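Local coordinates for erythrocyte binding antigen 140 (Plasmodium falciparum, PDB 4GF2), which is part of a parasite adhesin that probably binds a receptor on the host red-cell surface during erythrocyte invasion, at residues Q6-T9 / H10-A13; K134-N137 / I138-W142; S221-S224 / F225-S229. The protein carries 3 engineered substitutions. All coordinates share one frame; numbering follows the deposited sequence.

Contact 1: residues Q6-T9 / H10-A13; sequences QKRT and HLFA
Three successive bends near -70°, at chi1, chi2 and chi3, fold the R8 side chain forward along the helix to F12. F12 carries its CG beside its own backbone N (chi1 -74°), which turns the ring back toward R8. The motif is an i, i+4 pair along an alpha helix, helix 4-14: the two residues stand one turn apart, and both are exposed. The guanidinium and the ring are almost perpendicular, with planes 82° apart. F12 CE2 lies over one face of the guanidinium, 3.5 Å from R8 CZ. R8 NH2 comes to the ring edge, near the ring plane, and is 3.1 Å from F12 CZ. The cation therefore meets the rim of the phenyl, not its pi face. Both residues also touch a crystal neighbour, so packing in the lattice may influence their pose.

H10 uses another side of the helix. The carbonyl oxygen of Q6 sits 3.5 Å above the plane of the imidazole, over its centre. The same Q6 O accepts the backbone N-H of H10 at 3.3 Å. H10 ND1 makes a weak hydrogen bond to N47 OD1, and the H10 side chain packs on I65 and T69 of helix 56-78. L11 reaches K72 and L73 of that same helix. Further along, A13 N donates to T9 O at 2.9 Å, and A13 CB lies 3.2 Å from T9 O.

Contact 2: residues K134-N137 / I138-W142; sequences KLNN and IKKEW
The flat amide of N137 lies alongside the K140 side chain, and both point the same way. Its oxygen end does the touching: N137 OD1 is 3.9 Å from K140 CD. The N136 side chain crosses those of K139 and K140, but which end of its amide is which is doubtful. The W142 indole turns to other aromatics: edge-to-face with F59, nearly parallel to F63, and steeply inclined to F101.

All of this belongs to one stretch of helix 132-155 in the first Duffy binding domain. Regular bonds between residues four apart carry the backbone, such as K139 N to L135 O at 2.9 Å. The lysine stems pack on the preceding turn. K140 CG lies 3.2 Å from N136 O. In the same manner E141 CG is 3.3 Å from N137 O. K139 CE approaches N136 CA at 3.9 Å, because the chain bends at chi3 (-69°). The apolar part is thin, with L135 CD2 4.4 Å from I138 CD1. L135 also packs on S124, and I138 on Y127, both of helix 110-127.

K139 is buried, yet its NZ makes hydrogen bonds to N120 OD1 and F101 O. Two carbonyl-type oxygens accept from the amine, which would partly offset the cost of burying a charge and ties this helix to helices 83-101 and 110-127.

Contact 3: residues S221-S224 / F225-S229; sequences SYTS and FMKKS
Regular helical bonds join S221-S224 to F225-S229, with K228 N reaching S224 O at 2.9 Å in a nearly straight line (179° at the hydrogen). Y222 and M226, one turn apart, make the main side-chain contact. The M226 chain bends at chi2 and chi3 and wraps over the tyrosine. Its CG lies over one ring face, 4.1 Å from the Y222 ring centroid, in a CH-pi contact. Its SD is 4.5 Å from that centroid and approaches obliquely. Y222 OH bonds to K191 NZ, and F195 meets the ring edge-to-face. T223 and K227 run side by side, with T223 CG2 3.7 Å from K227 CE.

Serine hydroxyls fold back on the backbone. S224 OG donates to S221 O at 3.0 Å, from the same face as F225 N. S229 OG donates to F225 O at 2.6 Å. The backbone N of S229 reaches that oxygen from the opposite face. S229 OG also stands over one face of the F225 ring, which meets the ring of F187 with the planes nearly parallel. Y222 and M226 thus form a Met-aromatic pair one turn apart on an alpha helix, helix 213-242, which packs here against helix 175-202.

Each contact is local, within one helix, and the three helices differ. Contact 1 is the surface one, with none of its touching residues buried. Contacts 2 and 3 are partly buried. Contacts 1 and 2 lie on the same side of the chain's centre, about 29 Å apart between centres, and both reach helix 56-78, through H10 and L11 in one and W142 in the other. Contact 3 lies much nearer the centre of the chain and packs on helix 175-202. The chemistry follows: an arginine meets a phenyl edge at the surface in contact 1, lysine stems lie along the backbone in contact 2, and contact 3 adds sulfur-aromatic packing and serine bonds to the backbone.

Contact 1: residues Q6-T9 / H10-A13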
loop_
_atom_site.group_PDB
_atom_site.type_symbol
_atom_site.label_atom_id
_atom_site.label_comp_id
_atom_site.label_asym_id
_atom_site.label_seq_id
_atom_site.Cartn_x
_atom_site.Cartn_y
_atom_site.Cartn_z
ATOM N N GLN A 6 15.638 29.408 44.038
ATOM C CA GLN A 6 15.011 28.174 44.488
ATOM C C GLN A 6 13.749 27.879 43.681
ATOM O O GLN A 6 13.336 26.725 43.562
ATOM C CB GLN A 6 14.685 28.264 45.980
ATOM C CG GLN A 6 14.404 26.925 46.633
ATOM C CD GLN A 6 14.232 27.038 48.134
ATOM O OE1 GLN A 6 14.235 28.136 48.692
ATOM N NE2 GLN A 6 14.086 25.898 48.799
ATOM N N LYS A 7 13.139 28.922 43.126
ATOM C CA LYS A 7 11.981 28.741 42.258
ATOM C C LYS A 7 12.400 28.062 40.957
ATOM O O LYS A 7 11.685 27.204 40.439
ATOM C CB LYS A 7 11.300 30.079 41.963
ATOM C CG LYS A 7 10.534 30.654 43.142
ATOM C CD LYS A 7 9.609 31.785 42.716
ATOM C CE LYS A 7 10.386 32.998 42.234
ATOM N NZ LYS A 7 9.488 34.054 41.694
ATOM N N ARG A 8 13.558 28.448 40.435
ATOM C CA ARG A 8 14.111 27.797 39.255
ATOM C C ARG A 8 14.344 26.321 39.552
ATOM O O ARG A 8 14.131 25.464 38.697
ATOM C CB ARG A 8 15.420 28.467 38.833
ATOM C CG ARG A 8 15.257 29.914 38.397
ATOM C CD ARG A 8 14.573 30.018 37.042
ATOM N NE ARG A 8 15.440 29.565 35.957
ATOM C CZ ARG A 8 15.079 29.512 34.678
ATOM N NH1 ARG A 8 13.859 29.879 34.308
ATOM N NH2 ARG A 8 15.940 29.086 33.766
ATOM N N THR A 9 14.771 26.028 40.775
ATOM C CA THR A 9 15.025 24.651 41.179
ATOM C C THR A 9 13.768 23.797 41.024
ATOM O O THR A 9 13.828 22.674 40.522
ATOM C CB THR A 9 15.523 24.581 42.634
ATOM O OG1 THR A 9 16.693 25.397 42.779
ATOM C CG2 THR A 9 15.855 23.147 43.021
ATOM N N HIS A 10 12.630 24.333 41.452
ATOM C CA HIS A 10 11.354 23.641 41.294
ATOM C C HIS A 10 11.057 23.386 39.816
ATOM O O HIS A 10 10.673 22.283 39.426
ATOM C CB HIS A 10 10.219 24.462 41.907
ATOM C CG HIS A 10 10.373 24.707 43.374
ATOM N ND1 HIS A 10 11.064 23.849 44.204
ATOM C CD2 HIS A 10 9.929 25.714 44.162
ATOM C CE1 HIS A 10 11.037 24.316 45.439
ATOM N NE2 HIS A 10 10.354 25.448 45.441
ATOM N N LEU A 11 11.237 24.418 39.000
ATOM C CA LEU A 11 10.985 24.316 37.569
ATOM C C LEU A 11 11.819 23.214 36.927
ATOM O O LEU A 11 11.290 22.363 36.215
ATOM C CB LEU A 11 11.273 25.652 36.881
ATOM C CG LEU A 11 10.135 26.673 36.926
ATOM C CD1 LEU A 11 10.645 28.072 36.614
ATOM C CD2 LEU A 11 9.041 26.276 35.947
ATOM N N PHE A 12 13.122 23.230 37.180
ATOM C CA PHE A 12 14.024 22.278 36.540
ATOM C C PHE A 12 13.929 20.884 37.149
ATOM O O PHE A 12 14.277 19.900 36.503
ATOM C CB PHE A 12 15.467 22.787 36.581
ATOM C CG PHE A 12 15.732 23.907 35.619
ATOM C CD1 PHE A 12 15.764 23.669 34.256
ATOM C CD2 PHE A 12 15.940 25.198 36.075
ATOM C CE1 PHE A 12 16.000 24.695 33.364
ATOM C CE2 PHE A 12 16.180 26.229 35.187
ATOM C CZ PHE A 12 16.210 25.978 33.829
ATOM N N ALA A 13 13.458 20.798 38.387
ATOM C CA ALA A 13 13.264 19.501 39.023
ATOM C C ALA A 13 12.335 18.643 38.163
ATOM O O ALA A 13 12.559 17.447 37.990
ATOM C CB ALA A 13 12.697 19.672 40.422
#

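Contact 2: residues K134-N137 / I138-W142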
loop_
_atom_site.group_PDB
_atom_site.type_symbol
_atom_site.label_atom_id
_atom_site.label_comp_id
_atom_site.label_asym_id
_atom_site.label_seq_id
_atom_site.Cartn_x
_atom_site.Cartn_y
_atom_site.Cartn_z
ATOM N N LYS A 134 -7.895 2.141 54.217
ATOM C CA LYS A 134 -8.093 3.253 55.140
ATOM C C LYS A 134 -7.257 4.458 54.715
ATOM O O LYS A 134 -7.738 5.589 54.723
ATOM C CB LYS A 134 -7.727 2.841 56.567
ATOM C CG LYS A 134 -8.539 1.672 57.113
ATOM C CD LYS A 134 -10.021 1.998 57.208
ATOM C CE LYS A 134 -10.807 0.834 57.800
ATOM N NZ LYS A 134 -12.265 1.127 57.898
ATOM N N LEU A 135 -6.004 4.210 54.343
ATOM C CA LEU A 135 -5.120 5.273 53.879
ATOM C C LEU A 135 -5.726 6.003 52.696
ATOM O O LEU A 135 -5.719 7.232 52.641
ATOM C CB LEU A 135 -3.768 4.707 53.458
ATOM C CG LEU A 135 -2.694 4.570 54.530
ATOM C CD1 LEU A 135 -1.410 4.092 53.878
ATOM C CD2 LEU A 135 -2.471 5.886 55.262
ATOM N N ASN A 136 -6.236 5.237 51.738
ATOM C CA ASN A 136 -6.848 5.811 50.554
ATOM C C ASN A 136 -7.973 6.759 50.953
ATOM O O ASN A 136 -8.091 7.858 50.414
ATOM C CB ASN A 136 -7.374 4.704 49.641
ATOM C CG ASN A 136 -7.508 5.152 48.201
ATOM O OD1 ASN A 136 -6.512 5.289 47.490
ATOM N ND2 ASN A 136 -8.739 5.374 47.758
ATOM N N ASN A 137 -8.788 6.333 51.915
ATOM C CA ASN A 137 -9.866 7.167 52.430
ATOM C C ASN A 137 -9.342 8.419 53.122
ATOM O O ASN A 137 -9.897 9.505 52.958
ATOM C CB ASN A 137 -10.745 6.367 53.390
ATOM C CG ASN A 137 -11.649 5.395 52.668
ATOM O OD1 ASN A 137 -11.994 5.601 51.503
ATOM N ND2 ASN A 137 -12.040 4.329 53.355
ATOM N N ILE A 138 -8.275 8.264 53.900
ATOM C CA ILE A 138 -7.636 9.401 54.547
ATOM C C ILE A 138 -7.182 10.427 53.505
ATOM O O ILE A 138 -7.363 11.634 53.687
ATOM C CB ILE A 138 -6.437 8.949 55.403
ATOM C CG1 ILE A 138 -6.935 8.253 56.675
ATOM C CG2 ILE A 138 -5.561 10.138 55.769
ATOM C CD1 ILE A 138 -5.836 7.641 57.530
ATOM N N LYS A 139 -6.609 9.941 52.407
ATOM C CA LYS A 139 -6.131 10.807 51.338
ATOM C C LYS A 139 -7.296 11.498 50.634
ATOM O O LYS A 139 -7.200 12.666 50.244
ATOM C CB LYS A 139 -5.308 10.003 50.327
ATOM C CG LYS A 139 -3.972 9.507 50.868
ATOM C CD LYS A 139 -3.099 8.907 49.774
ATOM C CE LYS A 139 -3.672 7.601 49.242
ATOM N NZ LYS A 139 -2.839 7.036 48.143
ATOM N N LYS A 140 -8.398 10.777 50.476
ATOM C CA LYS A 140 -9.578 11.344 49.843
ATOM C C LYS A 140 -10.097 12.506 50.681
ATOM O O LYS A 140 -10.406 13.573 50.153
ATOM C CB LYS A 140 -10.654 10.273 49.649
ATOM C CG LYS A 140 -10.272 9.239 48.605
ATOM C CD LYS A 140 -11.217 8.049 48.580
ATOM C CE LYS A 140 -12.467 8.341 47.771
ATOM N NZ LYS A 140 -13.049 7.100 47.191
ATOM N N GLU A 141 -10.172 12.302 51.991
ATOM C CA GLU A 141 -10.598 13.362 52.895
ATOM C C GLU A 141 -9.619 14.535 52.827
ATOM O O GLU A 141 -10.026 15.692 52.782
ATOM C CB GLU A 141 -10.701 12.836 54.326
ATOM C CG GLU A 141 -11.754 11.753 54.513
ATOM C CD GLU A 141 -11.841 11.261 55.948
ATOM O OE1 GLU A 141 -11.805 12.102 56.870
ATOM O OE2 GLU A 141 -11.941 10.032 56.152
ATOM N N TRP A 142 -8.327 14.231 52.812
ATOM C CA TRP A 142 -7.309 15.270 52.765
ATOM C C TRP A 142 -7.483 16.116 51.508
ATOM O O TRP A 142 -7.453 17.345 51.560
ATOM C CB TRP A 142 -5.910 14.654 52.802
ATOM C CG TRP A 142 -4.820 15.677 52.839
ATOM C CD1 TRP A 142 -4.190 16.160 53.946
ATOM C CD2 TRP A 142 -4.235 16.349 51.716
ATOM N NE1 TRP A 142 -3.245 17.089 53.585
ATOM C CE2 TRP A 142 -3.253 17.226 52.222
ATOM C CE3 TRP A 142 -4.446 16.299 50.336
ATOM C CZ2 TRP A 142 -2.487 18.043 51.395
ATOM C CZ3 TRP A 142 -3.686 17.111 49.517
ATOM C CH2 TRP A 142 -2.717 17.972 50.048
#

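Contact 3: residues S221-S224 / F225-S229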
loop_
_atom_site.group_PDB
_atom_site.type_symbol
_atom_site.label_atom_id
_atom_site.label_comp_id
_atom_site.label_asym_id
_atom_site.label_seq_id
_atom_site.Cartn_x
_atom_site.Cartn_y
_atom_site.Cartn_z
ATOM N N SER A 221 0.197 9.868 5.890
ATOM C CA SER A 221 0.304 10.295 7.279
ATOM C C SER A 221 -1.056 10.195 7.952
ATOM O O SER A 221 -1.168 9.719 9.080
ATOM C CB SER A 221 0.827 11.732 7.363
ATOM O OG SER A 221 2.158 11.820 6.886
ATOM N N TYR A 222 -2.091 10.644 7.250
ATOM C CA TYR A 222 -3.447 10.623 7.783
ATOM C C TYR A 222 -3.905 9.195 8.063
ATOM O O TYR A 222 -4.512 8.917 9.096
ATOM C CB TYR A 222 -4.410 11.301 6.810
ATOM C CG TYR A 222 -5.835 11.370 7.305
ATOM C CD1 TYR A 222 -6.267 12.426 8.096
ATOM C CD2 TYR A 222 -6.751 10.379 6.981
ATOM C CE1 TYR A 222 -7.569 12.493 8.551
ATOM C CE2 TYR A 222 -8.055 10.438 7.430
ATOM C CZ TYR A 222 -8.458 11.497 8.213
ATOM O OH TYR A 222 -9.755 11.552 8.661
ATOM N N THR A 223 -3.603 8.287 7.143
ATOM C CA THR A 223 -3.979 6.892 7.308
ATOM C C THR A 223 -3.373 6.291 8.567
ATOM O O THR A 223 -4.087 5.729 9.393
ATOM C CB THR A 223 -3.541 6.055 6.101
ATOM O OG1 THR A 223 -4.336 6.410 4.966
ATOM C CG2 THR A 223 -3.710 4.565 6.374
ATOM N N SER A 224 -2.058 6.403 8.715
ATOM C CA SER A 224 -1.385 5.790 9.854
ATOM C C SER A 224 -1.903 6.375 11.162
ATOM O O SER A 224 -2.037 5.663 12.155
ATOM C CB SER A 224 0.134 5.953 9.752
ATOM O OG SER A 224 0.510 7.314 9.699
ATOM N N PHE A 225 -2.211 7.666 11.152
ATOM C CA PHE A 225 -2.709 8.338 12.344
ATOM C C PHE A 225 -4.061 7.775 12.769
ATOM O O PHE A 225 -4.356 7.682 13.961
ATOM C CB PHE A 225 -2.832 9.840 12.099
ATOM C CG PHE A 225 -3.747 10.530 13.061
ATOM C CD1 PHE A 225 -3.313 10.863 14.329
ATOM C CD2 PHE A 225 -5.046 10.836 12.700
ATOM C CE1 PHE A 225 -4.157 11.495 15.219
ATOM C CE2 PHE A 225 -5.894 11.466 13.586
ATOM C CZ PHE A 225 -5.449 11.798 14.847
ATOM N N MET A 226 -4.886 7.414 11.791
ATOM C CA MET A 226 -6.179 6.804 12.073
ATOM C C MET A 226 -5.992 5.385 12.610
ATOM O O MET A 226 -6.671 4.975 13.551
ATOM C CB MET A 226 -7.055 6.791 10.819
ATOM C CG MET A 226 -7.405 8.177 10.296
ATOM S SD MET A 226 -8.478 9.123 11.398
ATOM C CE MET A 226 -10.058 8.328 11.124
ATOM N N LYS A 227 -5.066 4.639 12.016
ATOM C CA LYS A 227 -4.755 3.296 12.495
ATOM C C LYS A 227 -4.360 3.338 13.965
ATOM O O LYS A 227 -4.958 2.655 14.797
ATOM C CB LYS A 227 -3.621 2.679 11.679
ATOM C CG LYS A 227 -3.992 2.327 10.251
ATOM C CD LYS A 227 -2.797 1.742 9.517
ATOM C CE LYS A 227 -3.142 1.348 8.092
ATOM N NZ LYS A 227 -1.938 0.874 7.352
ATOM N N LYS A 228 -3.347 4.143 14.279
ATOM C CA LYS A 228 -2.883 4.297 15.653
ATOM C C LYS A 228 -4.008 4.749 16.571
ATOM O O LYS A 228 -4.176 4.215 17.667
ATOM C CB LYS A 228 -1.736 5.306 15.726
ATOM C CG LYS A 228 -0.447 4.824 15.089
ATOM C CD LYS A 228 0.686 5.809 15.319
ATOM C CE LYS A 228 2.021 5.241 14.862
ATOM N NZ LYS A 228 2.044 4.932 13.405
ATOM N N SER A 229 -4.775 5.735 16.120
ATOM C CA SER A 229 -5.868 6.277 16.918
ATOM C C SER A 229 -6.939 5.229 17.206
ATOM O O SER A 229 -7.491 5.189 18.305
ATOM C CB SER A 229 -6.495 7.481 16.215
ATOM O OG SER A 229 -5.555 8.533 16.080
#